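PDB 6KTY: flagellar hook-associated protein 2 from Bdellovibrio bacteriovorus, which probably caps the tip of the growing flagellar filament, helping flagellin monomers to polymerise there and keeping them from leaking out. Local coordinates for residues K89-A94 with F113-S118. Residues are numbered along the deposited sequence; the frame is centred on the assembly and turned at random.
Sequences KQINAA and FKLLVS
A single methyl group carries the helix side of this contact: I91 CD1 lies 3.9 Å from V117 CG2 and 4.0 Å from L115 CD2, meeting both branches tip to tip. All three residues are buried, and only methyls meet. I91 gets this far because its longer branch is extended (chi2 166°), which carries CD1 out from the helix backbone to the strand. On V117 it is CG2, the methyl beside the backbone N, that does the touching, while CG1 stands anti to that nitrogen (chi1 178°). The backbones stay well apart, with 8.4 Å between the CA atoms of I91 and V117. Helix 84-94 here packs on a face of the antiparallel sheet formed by strands 98-104, 113-119, 45-48 and 144-148, in one of the two beta-rich parts of this fragment of the cap protein. The same isoleucine also rests on L98, A100 and V75, and L115 touches V87 and M88 one turn earlier in the helix. Two side-chain-to-backbone hydrogen bonds link the helix to its surroundings: N92 OD1 accepts from A100 N, and Q90 OE1 from N78 N. Strand 113-119 is tied through its backbone to both neighbours, L116 pairing with Q101 and V117 with A46. L116, between L115 and V117 in the strand, packs on F160 of a second subunit.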
ATOM      1  N   LYS A  89     -18.058 -32.369   1.287  1.00 29.68           N
ATOM      2  CA  LYS A  89     -19.432 -32.322   1.813  1.00 32.49           C
ATOM      3  C   LYS A  89     -19.549 -33.058   3.175  1.00 32.80           C
ATOM      4  O   LYS A  89     -20.267 -32.605   4.028  1.00 32.22           O
ATOM      5  CB  LYS A  89     -20.479 -32.846   0.793  1.00 35.25           C
ATOM      6  CG  LYS A  89     -20.658 -31.861  -0.401  1.00 37.45           C
ATOM      7  CD  LYS A  89     -21.529 -32.435  -1.492  1.00 43.49           C
ATOM      8  CE  LYS A  89     -21.858 -31.429  -2.621  1.00 45.73           C
ATOM      9  NZ  LYS A  89     -20.669 -30.675  -3.197  1.00 43.10           N
ATOM     10  N   GLN A  90     -18.829 -34.172   3.352  1.00 33.32           N
ATOM     11  CA  GLN A  90     -18.866 -34.974   4.603  1.00 35.25           C
ATOM     12  C   GLN A  90     -18.160 -34.242   5.762  1.00 34.17           C
ATOM     13  O   GLN A  90     -18.608 -34.288   6.900  1.00 34.33           O
ATOM     14  CB  GLN A  90     -18.205 -36.356   4.393  1.00 36.65           C
ATOM     15  CG  GLN A  90     -18.964 -37.289   3.427  1.00 39.65           C
ATOM     16  CD  GLN A  90     -18.324 -38.697   3.238  1.00 44.57           C
ATOM     17  OE1 GLN A  90     -18.357 -39.543   4.150  1.00 46.34           O
ATOM     18  NE2 GLN A  90     -17.821 -38.973   2.020  1.00 43.31           N
ATOM     19  N   ILE A  91     -17.051 -33.563   5.470  1.00 32.15           N
ATOM     20  CA  ILE A  91     -16.391 -32.716   6.479  1.00 31.18           C
ATOM     21  C   ILE A  91     -17.361 -31.621   6.874  1.00 31.82           C
ATOM     22  O   ILE A  91     -17.594 -31.436   8.056  1.00 33.27           O
ATOM     23  CB  ILE A  91     -15.035 -32.128   6.037  1.00 29.04           C
ATOM     24  CG1 ILE A  91     -13.987 -33.239   5.854  1.00 29.73           C
ATOM     25  CG2 ILE A  91     -14.509 -31.125   7.037  1.00 28.66           C
ATOM     26  CD1 ILE A  91     -12.681 -32.810   5.078  1.00 26.05           C
ATOM     27  N   ASN A  92     -17.988 -30.935   5.922  1.00 31.28           N
ATOM     28  CA  ASN A  92     -18.912 -29.880   6.325  1.00 32.30           C
ATOM     29  C   ASN A  92     -20.102 -30.461   7.131  1.00 35.45           C
ATOM     30  O   ASN A  92     -20.489 -29.895   8.150  1.00 36.31           O
ATOM     31  CB  ASN A  92     -19.403 -29.067   5.129  1.00 32.68           C
ATOM     32  CG  ASN A  92     -18.309 -28.186   4.537  1.00 32.26           C
ATOM     33  OD1 ASN A  92     -17.404 -27.733   5.258  1.00 29.69           O
ATOM     34  ND2 ASN A  92     -18.369 -27.955   3.210  1.00 30.17           N
ATOM     35  N   ALA A  93     -20.646 -31.606   6.705  1.00 35.61           N
ATOM     36  CA  ALA A  93     -21.836 -32.163   7.371  1.00 39.15           C
ATOM     37  C   ALA A  93     -21.500 -32.702   8.759  1.00 40.35           C
ATOM     38  O   ALA A  93     -22.373 -32.816   9.585  1.00 42.68           O
ATOM     39  CB  ALA A  93     -22.479 -33.258   6.529  1.00 39.79           C
ATOM     40  N   ALA A  94     -20.237 -33.041   9.009  1.00 38.72           N
ATOM     41  CA  ALA A  94     -19.822 -33.527  10.322  1.00 39.97           C
ATOM     42  C   ALA A  94     -19.979 -32.474  11.422  1.00 41.60           C
ATOM     43  O   ALA A  94     -20.062 -32.819  12.596  1.00 43.77           O
ATOM     44  CB  ALA A  94     -18.380 -33.992  10.262  1.00 37.84           C
ATOM     45  N   PHE A 113      -7.102 -29.649  -8.726  1.00 30.86           N
ATOM     46  CA  PHE A 113      -8.132 -29.563  -7.673  1.00 29.20           C
ATOM     47  C   PHE A 113      -7.561 -29.906  -6.299  1.00 27.38           C
ATOM     48  O   PHE A 113      -6.905 -30.929  -6.136  1.00 28.65           O
ATOM     49  CB  PHE A 113      -9.347 -30.435  -7.995  1.00 27.86           C
ATOM     50  CG  PHE A 113     -10.105 -29.985  -9.217  1.00 29.61           C
ATOM     51  CD1 PHE A 113     -11.060 -28.978  -9.133  1.00 30.97           C
ATOM     52  CD2 PHE A 113      -9.870 -30.571 -10.450  1.00 30.94           C
ATOM     53  CE1 PHE A 113     -11.783 -28.578 -10.267  1.00 32.88           C
ATOM     54  CE2 PHE A 113     -10.566 -30.156 -11.581  1.00 35.23           C
ATOM     55  CZ  PHE A 113     -11.517 -29.155 -11.488  1.00 34.02           C
ATOM     56  N   LYS A 114      -7.790 -29.030  -5.322  1.00 26.24           N
ATOM     57  CA  LYS A 114      -7.323 -29.256  -3.953  1.00 24.58           C
ATOM     58  C   LYS A 114      -8.375 -29.047  -2.906  1.00 23.52           C
ATOM     59  O   LYS A 114      -9.256 -28.174  -3.053  1.00 23.66           O
ATOM     60  CB  LYS A 114      -6.125 -28.376  -3.675  1.00 26.48           C
ATOM     61  CG  LYS A 114      -4.921 -28.786  -4.480  1.00 25.12           C
ATOM     62  CD  LYS A 114      -3.837 -27.786  -4.324  1.00 26.38           C
ATOM     63  CE  LYS A 114      -2.636 -28.179  -5.186  1.00 28.20           C
ATOM     64  NZ  LYS A 114      -1.467 -27.294  -5.009  1.00 29.69           N
ATOM     65  N   LEU A 115      -8.330 -29.883  -1.870  1.00 22.56           N
ATOM     66  CA  LEU A 115      -9.231 -29.736  -0.735  1.00 23.93           C
ATOM     67  C   LEU A 115      -8.567 -28.777   0.241  1.00 23.00           C
ATOM     68  O   LEU A 115      -7.394 -28.953   0.584  1.00 22.30           O
ATOM     69  CB  LEU A 115      -9.507 -31.082  -0.063  1.00 24.52           C
ATOM     70  CG  LEU A 115     -10.439 -31.064   1.158  1.00 25.73           C
ATOM     71  CD1 LEU A 115     -11.901 -30.850   0.729  1.00 25.24           C
ATOM     72  CD2 LEU A 115     -10.290 -32.371   1.924  1.00 25.80           C
ATOM     73  N   LEU A 116      -9.298 -27.730   0.609  1.00 22.34           N
ATOM     74  CA  LEU A 116      -8.869 -26.776   1.630  1.00 22.16           C
ATOM     75  C   LEU A 116      -9.760 -26.956   2.849  1.00 22.50           C
ATOM     76  O   LEU A 116     -10.995 -26.854   2.744  1.00 21.46           O
ATOM     77  CB  LEU A 116      -8.998 -25.340   1.095  1.00 23.67           C
ATOM     78  CG  LEU A 116      -8.897 -24.169   2.113  1.00 26.42           C
ATOM     79  CD1 LEU A 116      -7.474 -24.090   2.660  1.00 26.28           C
ATOM     80  CD2 LEU A 116      -9.278 -22.811   1.472  1.00 31.52           C
ATOM     81  N   VAL A 117      -9.169 -27.197   4.007  1.00 22.46           N
ATOM     82  CA  VAL A 117      -9.973 -27.366   5.227  1.00 22.02           C
ATOM     83  C   VAL A 117      -9.479 -26.288   6.231  1.00 22.99           C
ATOM     84  O   VAL A 117      -8.293 -26.223   6.527  1.00 23.70           O
ATOM     85  CB  VAL A 117      -9.804 -28.772   5.786  1.00 21.59           C
ATOM     86  CG1 VAL A 117     -10.581 -28.966   7.075  1.00 22.20           C
ATOM     87  CG2 VAL A 117     -10.204 -29.849   4.729  1.00 22.13           C
ATOM     88  N   SER A 118     -10.379 -25.468   6.749  1.00 23.67           N
ATOM     89  CA  SER A 118      -9.984 -24.403   7.664  1.00 25.35           C
ATOM     90  C   SER A 118     -10.849 -24.398   8.925  1.00 27.28           C
ATOM     91  O   SER A 118     -12.028 -24.748   8.869  1.00 28.14           O
ATOM     92  CB  SER A 118     -10.027 -23.089   6.925  1.00 26.18           C
ATOM     93  OG  SER A 118     -11.387 -22.717   6.730  1.00 31.03           O
TER